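Local coordinates for protein type I site-specific restriction-modification system, R (Restriction) subunit (Vibrio vulnificus, PDB 3H1T) that is probably the ATP-dependent DNA-translocating and DNA-cleaving subunit of a type I restriction enzyme, here without its C-terminal part, at residues Leu509-Asp514 and Phe533-Gly538; Arg539-Arg544 and Leu550-Ile555; Glu450-Met455 and Ile502-Gln507; Tyr473-Thr478 and Lys486-Arg491. All blocks are in the same frame, centred on the assembly; numbering follows the deposited sequence.

Contact 1: residues Leu509-Asp514 and Phe533-Gly538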
loop_
_atom_site.group_PDB
_atom_site.type_symbol
_atom_site.label_atom_id
_atom_site.label_comp_id
_atom_site.label_asym_id
_atom_site.label_seq_id
_atom_site.Cartn_x
_atom_site.Cartn_y
_atom_site.Cartn_z
ATOM N N LEU A 509 -1.197 15.347 -11.587
ATOM C CA LEU A 509 -0.319 14.238 -11.245
ATOM C C LEU A 509 -0.277 13.868 -9.773
ATOM O O LEU A 509 0.537 13.045 -9.369
ATOM C CB LEU A 509 1.098 14.495 -11.755
ATOM C CG LEU A 509 1.222 14.765 -13.265
ATOM C CD1 LEU A 509 2.678 14.669 -13.687
ATOM C CD2 LEU A 509 0.381 13.764 -14.057
ATOM N N THR A 510 -1.145 14.453 -8.961
ATOM C CA THR A 510 -1.149 14.077 -7.562
ATOM C C THR A 510 -1.480 12.580 -7.526
ATOM O O THR A 510 -0.852 11.825 -6.787
ATOM C CB THR A 510 -2.170 14.903 -6.746
ATOM O OG1 THR A 510 -3.410 14.987 -7.456
ATOM C CG2 THR A 510 -1.627 16.305 -6.485
ATOM N N THR A 511 -2.466 12.157 -8.322
ATOM C CA THR A 511 -2.840 10.738 -8.414
ATOM C C THR A 511 -2.750 10.327 -9.883
ATOM O O THR A 511 -3.168 9.235 -10.254
ATOM C CB THR A 511 -4.292 10.438 -7.979
ATOM O OG1 THR A 511 -5.207 11.026 -8.912
ATOM C CG2 THR A 511 -4.557 10.962 -6.596
ATOM N N GLY A 512 -2.200 11.210 -10.709
ATOM C CA GLY A 512 -2.079 10.935 -12.123
ATOM C C GLY A 512 -0.881 10.111 -12.580
ATOM O O GLY A 512 -0.984 9.395 -13.579
ATOM N N VAL A 513 0.240 10.181 -11.868
ATOM C CA VAL A 513 1.451 9.465 -12.260
ATOM C C VAL A 513 1.744 8.132 -11.607
ATOM O O VAL A 513 1.578 7.951 -10.406
ATOM C CB VAL A 513 2.724 10.292 -11.991
ATOM C CG1 VAL A 513 3.572 10.334 -13.247
ATOM C CG2 VAL A 513 2.366 11.681 -11.488
ATOM N N ASP A 514 2.210 7.192 -12.416
ATOM C CA ASP A 514 2.636 5.896 -11.930
ATOM C C ASP A 514 3.982 5.725 -12.589
ATOM O O ASP A 514 4.087 5.106 -13.641
ATOM C CB ASP A 514 1.708 4.756 -12.344
ATOM C CG ASP A 514 2.208 3.403 -11.830
ATOM O OD1 ASP A 514 2.727 3.353 -10.692
ATOM O OD2 ASP A 514 2.090 2.392 -12.557
ATOM N N PHE A 533 -1.179 15.704 0.412
ATOM C CA PHE A 533 0.231 15.619 0.742
ATOM C C PHE A 533 0.755 14.195 0.537
ATOM O O PHE A 533 1.780 13.979 -0.110
ATOM C CB PHE A 533 0.473 16.047 2.194
ATOM C CG PHE A 533 1.917 16.005 2.597
ATOM C CD1 PHE A 533 2.778 17.049 2.268
ATOM C CD2 PHE A 533 2.422 14.907 3.300
ATOM C CE1 PHE A 533 4.139 17.000 2.636
ATOM C CE2 PHE A 533 3.768 14.846 3.675
ATOM C CZ PHE A 533 4.632 15.896 3.342
ATOM N N LYS A 534 0.038 13.230 1.101
ATOM C CA LYS A 534 0.428 11.831 0.997
ATOM C C LYS A 534 0.399 11.288 -0.424
ATOM O O LYS A 534 1.133 10.355 -0.751
ATOM C CB LYS A 534 -0.454 10.965 1.894
ATOM C CG LYS A 534 -0.223 11.209 3.383
ATOM C CD LYS A 534 -0.634 10.016 4.231
ATOM C CE LYS A 534 -0.676 10.370 5.728
ATOM N NZ LYS A 534 0.647 10.733 6.338
ATOM N N GLN A 535 -0.464 11.853 -1.263
ATOM C CA GLN A 535 -0.553 11.438 -2.652
ATOM C C GLN A 535 0.690 11.951 -3.367
ATOM O O GLN A 535 1.271 11.260 -4.207
ATOM C CB GLN A 535 -1.800 12.024 -3.317
ATOM C CG GLN A 535 -3.101 11.323 -2.966
ATOM C CD GLN A 535 -4.307 12.022 -3.566
ATOM O OE1 GLN A 535 -5.452 11.635 -3.329
ATOM N NE2 GLN A 535 -4.053 13.057 -4.357
ATOM N N ILE A 536 1.100 13.168 -3.026
ATOM C CA ILE A 536 2.270 13.765 -3.637
ATOM C C ILE A 536 3.485 12.938 -3.259
ATOM O O ILE A 536 4.223 12.470 -4.135
ATOM C CB ILE A 536 2.429 15.240 -3.199
ATOM C CG1 ILE A 536 1.361 16.095 -3.896
ATOM C CG2 ILE A 536 3.806 15.757 -3.552
ATOM C CD1 ILE A 536 1.296 17.526 -3.416
ATOM N N VAL A 537 3.664 12.719 -1.959
ATOM C CA VAL A 537 4.789 11.929 -1.463
ATOM C C VAL A 537 4.793 10.494 -2.018
ATOM O O VAL A 537 5.850 9.893 -2.216
ATOM C CB VAL A 537 4.783 11.908 0.096
ATOM C CG1 VAL A 537 5.860 10.991 0.631
ATOM C CG2 VAL A 537 5.022 13.312 0.617
ATOM N N GLY A 538 3.603 9.963 -2.295
ATOM C CA GLY A 538 3.492 8.625 -2.836
ATOM C C GLY A 538 3.892 8.520 -4.298
ATOM O O GLY A 538 3.809 7.443 -4.894
#
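The carbonyl oxygen of Gln-535 accepts a hydrogen bond from Arg-539 NE and faces a second acceptor across the contact, Thr-510 O, which lies 3.4 Å from Gln-535 O. Arg-539 lies beside the two oxygens and would probably ease their repulsion. The two segments themselves share no hydrogen bond; the rest of their meeting is made by side-chain carbons and one carboxamide. The Thr-511 methyl sits over the flat of the Gln-535 amide, CG2 almost above CD, at a separation shorter than an ordinary contact and so doubtful in detail. CB of Thr-510 comes within 3.6 Å of Gln-535 NE2. Gln-535 gets there with an extended chain: CG is anti to the carbonyl carbon (chi1 -77°) and chi2 is 175°, which carries the amide off the helix and past the turn. Both threonines hold OG1 between backbone N and carbonyl carbon, leaving their methyls to do the touching. CG2 of Thr-510 meets CG1 of Ile-536 at 4.0 Å, where the helix face turns towards the sheet, while its hydroxyl is taken by Gln-507 O. The Thr-Thr-Gly-Val-Asp turn and the Gln-Ile-Val-Gly-Arg helix end match motifs V and VI of superfamily 2 helicases, which in relatives lie together at the cleft between the two RecA-like domains.

Contact 2: residues Arg539-Arg544 and Leu550-Ile555; sequences RGTRLR and LWFNII
Phe-552 lays one face of its ring on the backbone of Gly-540. Its CG stands between the backbone N and carbonyl carbon (chi1 68°), which raises the ring from the strand towards the loop. CB is 3.9 Å from Gly-540 O, and the next atoms close in on that oxygen: CG of Phe-552 at 3.4 Å from Gly-540 O, then CD1 at 3.0 Å from it. Along the other side of the ring, CD2 and CE2 run beneath the glycine CA, which makes a CH-pi contact 4.0 Å from the ring centroid and only 9° off its normal. The loop carries the second half of what matches motif VI of superfamily 2 helicases, and it runs back almost antiparallel (175°) to the chain entering strand 552-556 of the second RecA-like domain. At the tip, CZ meets CG2 of Thr-541 at 3.7 Å, the threonine methyl running alongside the far end of the ring. Gly-540 O has a polar partner too, the ammonium group of Lys-549. Further along, Leu-543 sets CD2 3.3 Å from Leu-550 O, and its CD2 touches CD2 of Leu-550 at 4.2 Å. Beyond this leucine pair lies strand 67-70, where Leu-543 touches Arg-70 and Leu-550 touches Val-68.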
loop_
_atom_site.group_PDB
_atom_site.type_symbol
_atom_site.label_atom_id
_atom_site.label_comp_id
_atom_site.label_asym_id
_atom_site.label_seq_id
_atom_site.Cartn_x
_atom_site.Cartn_y
_atom_site.Cartn_z
ATOM N N ARG A 539 4.312 9.628 -4.894
ATOM C CA ARG A 539 4.729 9.586 -6.285
ATOM C C ARG A 539 6.094 8.931 -6.375
ATOM O O ARG A 539 6.477 8.391 -7.420
ATOM C CB ARG A 539 4.833 10.990 -6.889
ATOM C CG ARG A 539 3.509 11.671 -7.185
ATOM C CD ARG A 539 2.525 10.699 -7.806
ATOM N NE ARG A 539 1.609 10.177 -6.794
ATOM C CZ ARG A 539 0.800 9.138 -6.972
ATOM N NH1 ARG A 539 0.783 8.491 -8.127
ATOM N NH2 ARG A 539 0.001 8.746 -5.989
ATOM N N GLY A 540 6.837 8.987 -5.277
ATOM C CA GLY A 540 8.166 8.411 -5.290
ATOM C C GLY A 540 8.444 7.198 -4.430
ATOM O O GLY A 540 9.566 6.710 -4.448
ATOM N N THR A 541 7.450 6.692 -3.704
ATOM C CA THR A 541 7.666 5.546 -2.819
ATOM C C THR A 541 7.772 4.180 -3.480
ATOM O O THR A 541 8.060 3.191 -2.813
ATOM C CB THR A 541 6.559 5.435 -1.754
ATOM O OG1 THR A 541 5.297 5.274 -2.413
ATOM C CG2 THR A 541 6.523 6.687 -0.867
ATOM N N ARG A 542 7.523 4.113 -4.779
ATOM C CA ARG A 542 7.598 2.847 -5.496
ATOM C C ARG A 542 9.060 2.396 -5.679
ATOM O O ARG A 542 9.936 3.211 -5.972
ATOM C CB ARG A 542 6.913 3.018 -6.852
ATOM C CG ARG A 542 6.453 1.735 -7.497
ATOM C CD ARG A 542 4.997 1.456 -7.179
ATOM N NE ARG A 542 4.298 0.842 -8.306
ATOM C CZ ARG A 542 4.579 -0.363 -8.793
ATOM N NH1 ARG A 542 5.548 -1.095 -8.254
ATOM N NH2 ARG A 542 3.889 -0.840 -9.822
ATOM N N LEU A 543 9.327 1.103 -5.494
ATOM C CA LEU A 543 10.681 0.565 -5.646
ATOM C C LEU A 543 10.951 -0.062 -7.016
ATOM O O LEU A 543 10.069 -0.662 -7.638
ATOM C CB LEU A 543 10.977 -0.477 -4.563
ATOM C CG LEU A 543 11.360 -0.078 -3.137
ATOM C CD1 LEU A 543 11.350 -1.314 -2.259
ATOM C CD2 LEU A 543 12.736 0.565 -3.124
ATOM N N ARG A 544 12.191 0.090 -7.472
ATOM C CA ARG A 544 12.632 -0.438 -8.757
ATOM C C ARG A 544 14.144 -0.622 -8.711
ATOM O O ARG A 544 14.896 -0.005 -9.473
ATOM C CB ARG A 544 12.266 0.516 -9.892
ATOM C CG ARG A 544 11.181 -0.007 -10.810
ATOM C CD ARG A 544 11.509 -1.404 -11.328
ATOM N NE ARG A 544 10.429 -1.955 -12.144
ATOM C CZ ARG A 544 10.431 -3.173 -12.681
ATOM N NH1 ARG A 544 11.461 -3.985 -12.489
ATOM N NH2 ARG A 544 9.402 -3.580 -13.416
ATOM N N LEU A 550 15.951 2.867 -5.430
ATOM C CA LEU A 550 15.856 2.332 -4.070
ATOM C C LEU A 550 15.323 3.306 -3.023
ATOM O O LEU A 550 14.801 2.881 -1.994
ATOM C CB LEU A 550 17.215 1.797 -3.617
ATOM C CG LEU A 550 17.670 0.588 -4.430
ATOM C CD1 LEU A 550 19.087 0.175 -4.053
ATOM C CD2 LEU A 550 16.688 -0.538 -4.199
ATOM N N TRP A 551 15.468 4.602 -3.273
ATOM C CA TRP A 551 14.973 5.626 -2.354
ATOM C C TRP A 551 14.747 6.907 -3.139
ATOM O O TRP A 551 15.088 6.973 -4.316
ATOM C CB TRP A 551 15.977 5.872 -1.214
ATOM C CG TRP A 551 17.345 6.251 -1.684
ATOM C CD1 TRP A 551 18.322 5.408 -2.130
ATOM C CD2 TRP A 551 17.867 7.578 -1.824
ATOM N NE1 TRP A 551 19.422 6.127 -2.543
ATOM C CE2 TRP A 551 19.166 7.461 -2.371
ATOM C CE3 TRP A 551 17.363 8.855 -1.548
ATOM C CZ2 TRP A 551 19.970 8.578 -2.645
ATOM C CZ3 TRP A 551 18.165 9.966 -1.818
ATOM C CH2 TRP A 551 19.452 9.817 -2.366
ATOM N N PHE A 552 14.163 7.917 -2.503
ATOM C CA PHE A 552 13.928 9.177 -3.197
ATOM C C PHE A 552 14.032 10.418 -2.319
ATOM O O PHE A 552 14.065 10.322 -1.092
ATOM C CB PHE A 552 12.557 9.165 -3.877
ATOM C CG PHE A 552 11.403 9.174 -2.926
ATOM C CD1 PHE A 552 11.077 8.036 -2.175
ATOM C CD2 PHE A 552 10.612 10.311 -2.797
ATOM C CE1 PHE A 552 9.973 8.037 -1.313
ATOM C CE2 PHE A 552 9.510 10.323 -1.939
ATOM C CZ PHE A 552 9.186 9.188 -1.196
ATOM N N ASN A 553 14.084 11.582 -2.967
ATOM C CA ASN A 553 14.183 12.877 -2.296
ATOM C C ASN A 553 12.891 13.659 -2.375
ATOM O O ASN A 553 12.175 13.588 -3.363
ATOM C CB ASN A 553 15.263 13.760 -2.952
ATOM C CG ASN A 553 16.598 13.108 -3.018
ATOM O OD1 ASN A 553 17.280 12.974 -2.006
ATOM N ND2 ASN A 553 16.989 12.684 -4.210
ATOM N N ILE A 554 12.610 14.408 -1.321
ATOM C CA ILE A 554 11.461 15.287 -1.289
ATOM C C ILE A 554 12.045 16.670 -1.033
ATOM O O ILE A 554 12.470 16.973 0.082
ATOM C CB ILE A 554 10.490 14.941 -0.156
ATOM C CG1 ILE A 554 9.784 13.606 -0.443
ATOM C CG2 ILE A 554 9.460 16.043 -0.011
ATOM C CD1 ILE A 554 8.838 13.168 0.708
ATOM N N ILE A 555 12.137 17.477 -2.085
ATOM C CA ILE A 555 12.651 18.834 -1.967
ATOM C C ILE A 555 11.428 19.725 -1.710
ATOM O O ILE A 555 10.512 19.795 -2.533
ATOM C CB ILE A 555 13.378 19.271 -3.260
ATOM C CG1 ILE A 555 14.624 18.419 -3.514
ATOM C CG2 ILE A 555 13.832 20.698 -3.131
ATOM C CD1 ILE A 555 14.350 17.009 -4.000
#

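Contact 3: residues Glu450-Met455 and Ile502-Gln507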
loop_
_atom_site.group_PDB
_atom_site.type_symbol
_atom_site.label_atom_id
_atom_site.label_comp_id
_atom_site.label_asym_id
_atom_site.label_seq_id
_atom_site.Cartn_x
_atom_site.Cartn_y
_atom_site.Cartn_z
ATOM N N GLU A 450 -0.632 27.741 -14.838
ATOM C CA GLU A 450 0.187 28.858 -15.298
ATOM C C GLU A 450 1.567 28.754 -14.646
ATOM O O GLU A 450 2.585 28.966 -15.302
ATOM C CB GLU A 450 -0.479 30.186 -14.928
ATOM C CG GLU A 450 0.109 31.420 -15.616
ATOM C CD GLU A 450 -0.376 32.726 -14.988
ATOM O OE1 GLU A 450 -0.328 32.845 -13.736
ATOM O OE2 GLU A 450 -0.794 33.637 -15.746
ATOM N N HIS A 451 1.590 28.428 -13.357
ATOM C CA HIS A 451 2.839 28.287 -12.598
ATOM C C HIS A 451 3.702 27.163 -13.186
ATOM O O HIS A 451 4.925 27.289 -13.308
ATOM C CB HIS A 451 2.526 27.970 -11.125
ATOM C CG HIS A 451 3.711 28.074 -10.214
ATOM N ND1 HIS A 451 3.772 27.424 -9.001
ATOM C CD2 HIS A 451 4.866 28.771 -10.324
ATOM C CE1 HIS A 451 4.910 27.718 -8.401
ATOM N NE2 HIS A 451 5.593 28.534 -9.184
ATOM N N ALA A 452 3.054 26.051 -13.527
ATOM C CA ALA A 452 3.729 24.888 -14.104
ATOM C C ALA A 452 4.432 25.230 -15.415
ATOM O O ALA A 452 5.531 24.737 -15.673
ATOM C CB ALA A 452 2.724 23.761 -14.328
ATOM N N ASP A 453 3.805 26.075 -16.235
ATOM C CA ASP A 453 4.391 26.483 -17.518
ATOM C C ASP A 453 5.581 27.413 -17.345
ATOM O O ASP A 453 6.535 27.352 -18.104
ATOM C CB ASP A 453 3.348 27.183 -18.396
ATOM C CG ASP A 453 3.935 27.698 -19.719
ATOM O OD1 ASP A 453 4.244 26.881 -20.628
ATOM O OD2 ASP A 453 4.093 28.934 -19.838
ATOM N N GLU A 454 5.520 28.287 -16.352
ATOM C CA GLU A 454 6.617 29.207 -16.115
ATOM C C GLU A 454 7.767 28.425 -15.512
ATOM O O GLU A 454 8.930 28.692 -15.815
ATOM C CB GLU A 454 6.158 30.331 -15.185
ATOM C CG GLU A 454 4.777 30.855 -15.567
ATOM C CD GLU A 454 4.518 32.290 -15.128
ATOM O OE1 GLU A 454 4.444 32.544 -13.906
ATOM O OE2 GLU A 454 4.389 33.165 -16.015
HETATM N N MSE A 455 7.435 27.445 -14.672
HETATM C CA MSE A 455 8.442 26.595 -14.028
HETATM C C MSE A 455 9.159 25.785 -15.105
HETATM O O MSE A 455 10.382 25.667 -15.103
HETATM C CB MSE A 455 7.779 25.650 -13.008
HETATM C CG MSE A 455 8.751 24.688 -12.321
HETATM SE SE MSE A 455 10.075 25.527 -11.159
HETATM C CE MSE A 455 8.910 25.990 -9.702
ATOM N N ILE A 502 12.082 15.978 -16.116
ATOM C CA ILE A 502 11.268 16.779 -15.217
ATOM C C ILE A 502 9.875 17.034 -15.753
ATOM O O ILE A 502 9.724 17.505 -16.874
ATOM C CB ILE A 502 11.831 18.204 -15.012
ATOM C CG1 ILE A 502 13.363 18.198 -15.012
ATOM C CG2 ILE A 502 11.249 18.786 -13.740
ATOM C CD1 ILE A 502 13.944 17.526 -13.863
ATOM N N LEU A 503 8.860 16.744 -14.956
ATOM C CA LEU A 503 7.491 17.025 -15.351
ATOM C C LEU A 503 6.977 18.067 -14.362
ATOM O O LEU A 503 7.231 17.962 -13.160
ATOM C CB LEU A 503 6.592 15.785 -15.248
ATOM C CG LEU A 503 6.692 14.571 -16.180
ATOM C CD1 LEU A 503 5.534 13.613 -15.862
ATOM C CD2 LEU A 503 6.613 15.020 -17.624
ATOM N N THR A 504 6.288 19.086 -14.854
ATOM C CA THR A 504 5.722 20.083 -13.964
ATOM C C THR A 504 4.217 19.882 -14.095
ATOM O O THR A 504 3.716 19.509 -15.164
ATOM C CB THR A 504 6.092 21.517 -14.376
ATOM O OG1 THR A 504 5.528 21.805 -15.656
ATOM C CG2 THR A 504 7.597 21.667 -14.460
ATOM N N THR A 505 3.505 20.103 -13.003
ATOM C CA THR A 505 2.071 19.944 -12.997
ATOM C C THR A 505 1.562 20.772 -11.823
ATOM O O THR A 505 2.328 21.483 -11.178
ATOM C CB THR A 505 1.717 18.464 -12.766
ATOM O OG1 THR A 505 0.313 18.272 -12.911
ATOM C CG2 THR A 505 2.139 18.053 -11.372
ATOM N N SER A 506 0.268 20.702 -11.568
ATOM C CA SER A 506 -0.298 21.414 -10.443
ATOM C C SER A 506 -1.112 20.403 -9.623
ATOM O O SER A 506 -0.728 20.038 -8.495
ATOM C CB SER A 506 -1.168 22.582 -10.928
ATOM O OG SER A 506 -1.933 22.223 -12.064
ATOM N N GLN A 507 -2.200 19.914 -10.218
ATOM C CA GLN A 507 -3.085 18.959 -9.565
ATOM C C GLN A 507 -3.127 17.570 -10.226
ATOM O O GLN A 507 -2.991 16.556 -9.542
ATOM C CB GLN A 507 -4.497 19.540 -9.508
ATOM C CG GLN A 507 -5.392 18.853 -8.496
ATOM C CD GLN A 507 -4.957 19.115 -7.056
ATOM O OE1 GLN A 507 -4.462 20.196 -6.735
ATOM N NE2 GLN A 507 -5.161 18.131 -6.179
#
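The flat groups that meet here are peptide units, and the first is the carbonyl of Ala-452. The hydroxyl of Thr-504 comes to it from above its plane, 51° out of it, and donates a hydrogen bond of 2.9 Å from Thr-504 OG1 to Ala-452 O. The angle at the oxygen is 113°, so the hydroxyl arrives from the flank of the helix and not in line with C=O. The second peptide group is that of Thr-505, whose carbonyl O lies 3.9 Å from the methyl CB of Ala-452. This methyl points at the strand and also comes within 3.7 Å of Thr-504 OG1, which lets the helix settle closely: its axis passes 7.2 Å from that of strand 502-505, running roughly antiparallel to it (153° between the N-to-C directions). Thr-504 holds OG1 between its backbone N and carbonyl carbon, a setting that sends CG2 along the helix to CG of Met-455, 3.9 Å away. There the side chains cross; the rest of the selenomethionine, folded back by two kinks beyond CG, leaves the strand, and the side chain touches Cys-446. Thr-505 turns its own side chain to the other side of the sheet, where its hydroxyl bonds Val-477 O, and Leu-503 packs there on helix 482-493. Helix 449-462 thus covers one face of the parallel sheet, following strand 441-446 in the crossover to strand 474-476. A buried threonine hydroxyl spends its proton on a helical carbonyl, so a single directed bond both satisfies it and ties helix to strand.

Contact 4: residues Tyr473-Thr478 and Lys486-Arg491; sequences YVARVT and KGHLSR
Val-477, His-488 and Ala-475 bury the most surface in this contact, side chains of 473-478 facing the helix. The methyl of Ala-475 sits over one face of the His-488 imidazole in a CH-pi contact, CB lying 3.9 Å from the ring centroid and 19° off the normal. It leans towards the root of the ring, CB of Ala-475 being 3.7 Å from CG of His-488. The histidine reaches this place with CG anti to its carbonyl carbon (chi1 -69°), and the turn of its ring is steadied from within the helix: Arg-491 NH1 donates to His-488 ND1 across 3.2 Å, somewhat bent at 146° and tilted from both planes. Two residues further along the chain, Val-477 pushes CG2 against Leu-489, 3.9 Å from its CB, the two side chains crossing at about a right angle. Leu-489 and Val-477 both go on to Leu-503 of strand 502-505, so that helix 482-493 packs on the two strands it connects in a beta-alpha-beta unit. The contact across the segments is apolar, while the bond from Arg-491 makes ND1 of the histidine an acceptor, consistent with a neutral ring whose proton is on NE2.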
loop_
_atom_site.group_PDB
_atom_site.type_symbol
_atom_site.label_atom_id
_atom_site.label_comp_id
_atom_site.label_asym_id
_atom_site.label_seq_id
_atom_site.Cartn_x
_atom_site.Cartn_y
_atom_site.Cartn_z
ATOM N N TYR A 473 13.365 17.597 -22.272
ATOM C CA TYR A 473 14.017 17.429 -20.978
ATOM C C TYR A 473 13.032 17.781 -19.858
ATOM O O TYR A 473 12.928 17.076 -18.856
ATOM C CB TYR A 473 15.234 18.343 -20.890
ATOM C CG TYR A 473 16.020 18.151 -19.620
ATOM C CD1 TYR A 473 16.773 16.991 -19.408
ATOM C CD2 TYR A 473 15.996 19.120 -18.619
ATOM C CE1 TYR A 473 17.480 16.800 -18.218
ATOM C CE2 TYR A 473 16.703 18.946 -17.439
ATOM C CZ TYR A 473 17.438 17.789 -17.237
ATOM O OH TYR A 473 18.133 17.654 -16.056
ATOM N N VAL A 474 12.344 18.908 -20.021
ATOM C CA VAL A 474 11.338 19.316 -19.056
ATOM C C VAL A 474 10.051 19.331 -19.844
ATOM O O VAL A 474 10.046 19.643 -21.033
ATOM C CB VAL A 474 11.511 20.738 -18.518
ATOM C CG1 VAL A 474 10.587 20.907 -17.319
ATOM C CG2 VAL A 474 12.950 21.019 -18.145
ATOM N N ALA A 475 8.955 18.983 -19.195
ATOM C CA ALA A 475 7.689 18.985 -19.882
ATOM C C ALA A 475 6.611 19.236 -18.861
ATOM O O ALA A 475 6.730 18.853 -17.698
ATOM C CB ALA A 475 7.464 17.650 -20.580
ATOM N N ARG A 476 5.562 19.907 -19.302
ATOM C CA ARG A 476 4.442 20.198 -18.445
ATOM C C ARG A 476 3.296 19.228 -18.733
ATOM O O ARG A 476 2.944 18.991 -19.890
ATOM C CB ARG A 476 3.975 21.633 -18.668
ATOM C CG ARG A 476 2.626 21.913 -18.035
ATOM C CD ARG A 476 2.295 23.389 -18.017
ATOM N NE ARG A 476 1.706 23.823 -19.277
ATOM C CZ ARG A 476 0.617 24.577 -19.363
ATOM N NH1 ARG A 476 -0.014 24.993 -18.270
ATOM N NH2 ARG A 476 0.138 24.893 -20.549
ATOM N N VAL A 477 2.747 18.640 -17.674
ATOM C CA VAL A 477 1.615 17.730 -17.796
ATOM C C VAL A 477 0.472 18.358 -17.013
ATOM O O VAL A 477 0.425 18.299 -15.777
ATOM C CB VAL A 477 1.920 16.328 -17.220
ATOM C CG1 VAL A 477 0.626 15.542 -17.094
ATOM C CG2 VAL A 477 2.900 15.578 -18.124
ATOM N N THR A 478 -0.445 18.968 -17.746
ATOM C CA THR A 478 -1.574 19.638 -17.143
ATOM C C THR A 478 -2.788 19.402 -18.016
ATOM O O THR A 478 -2.661 18.855 -19.111
ATOM C CB THR A 478 -1.298 21.155 -17.040
ATOM O OG1 THR A 478 -2.513 21.838 -16.762
ATOM C CG2 THR A 478 -0.753 21.695 -18.334
ATOM N N LYS A 486 -0.331 14.042 -22.324
ATOM C CA LYS A 486 -0.400 12.605 -22.099
ATOM C C LYS A 486 0.820 11.908 -22.700
ATOM O O LYS A 486 1.348 10.961 -22.125
ATOM C CB LYS A 486 -1.659 12.007 -22.744
ATOM C CG LYS A 486 -2.978 12.680 -22.377
ATOM C CD LYS A 486 -3.311 12.531 -20.893
ATOM C CE LYS A 486 -4.820 12.333 -20.663
ATOM N NZ LYS A 486 -5.680 13.372 -21.315
ATOM N N GLY A 487 1.262 12.383 -23.863
ATOM C CA GLY A 487 2.410 11.780 -24.509
ATOM C C GLY A 487 3.648 11.857 -23.642
ATOM O O GLY A 487 4.362 10.862 -23.476
ATOM N N HIS A 488 3.898 13.045 -23.093
ATOM C CA HIS A 488 5.052 13.284 -22.233
ATOM C C HIS A 488 5.008 12.432 -20.969
ATOM O O HIS A 488 6.010 11.860 -20.542
ATOM C CB HIS A 488 5.103 14.757 -21.837
ATOM C CG HIS A 488 5.422 15.671 -22.974
ATOM N ND1 HIS A 488 6.497 15.464 -23.815
ATOM C CD2 HIS A 488 4.838 16.820 -23.387
ATOM C CE1 HIS A 488 6.562 16.449 -24.694
ATOM N NE2 HIS A 488 5.568 17.285 -24.456
ATOM N N LEU A 489 3.825 12.376 -20.373
ATOM C CA LEU A 489 3.607 11.608 -19.159
ATOM C C LEU A 489 3.895 10.138 -19.415
ATOM O O LEU A 489 4.574 9.468 -18.628
ATOM C CB LEU A 489 2.158 11.781 -18.707
ATOM C CG LEU A 489 1.629 10.944 -17.539
ATOM C CD1 LEU A 489 2.367 11.298 -16.252
ATOM C CD2 LEU A 489 0.132 11.200 -17.389
ATOM N N SER A 490 3.366 9.640 -20.526
ATOM C CA SER A 490 3.521 8.250 -20.929
ATOM C C SER A 490 4.970 7.801 -21.002
ATOM O O SER A 490 5.333 6.756 -20.475
ATOM C CB SER A 490 2.848 8.035 -22.287
ATOM O OG SER A 490 2.899 6.675 -22.676
ATOM N N ARG A 491 5.793 8.596 -21.675
ATOM C CA ARG A 491 7.218 8.291 -21.833
ATOM C C ARG A 491 7.952 8.435 -20.513
ATOM O O ARG A 491 8.879 7.678 -20.216
ATOM C CB ARG A 491 7.863 9.225 -22.862
ATOM C CG ARG A 491 7.204 9.201 -24.239
ATOM C CD ARG A 491 8.026 9.974 -25.288
ATOM N NE ARG A 491 7.188 10.883 -26.076
ATOM C CZ ARG A 491 7.097 12.197 -25.858
ATOM N NH1 ARG A 491 7.807 12.767 -24.879
ATOM N NH2 ARG A 491 6.276 12.945 -26.596
#

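All four contacts lie in the second RecA-like domain, around its mixed, mostly parallel sheet. Along the chain, contact 4 falls wholly within the span between the segments of contact 3; contacts 1 and 2 follow in turn. Contacts 3 and 4, 11 Å apart centre to centre, share neighbouring strands 502-505 and 474-476, whose opposite faces are covered by helices 449-462 and 482-493. Contact 1, its centre 14 to 15 Å from theirs, joins them through Leu-509, which touches Leu-503, Val-477 and Leu-489. Contact 2 reaches strand 552-556 of the same sheet, its centre 11 Å from that of contact 1. Contact 1 thus bridges the strand-helix contacts and, through Arg-539, contact 2, in loops matching motifs V and VI.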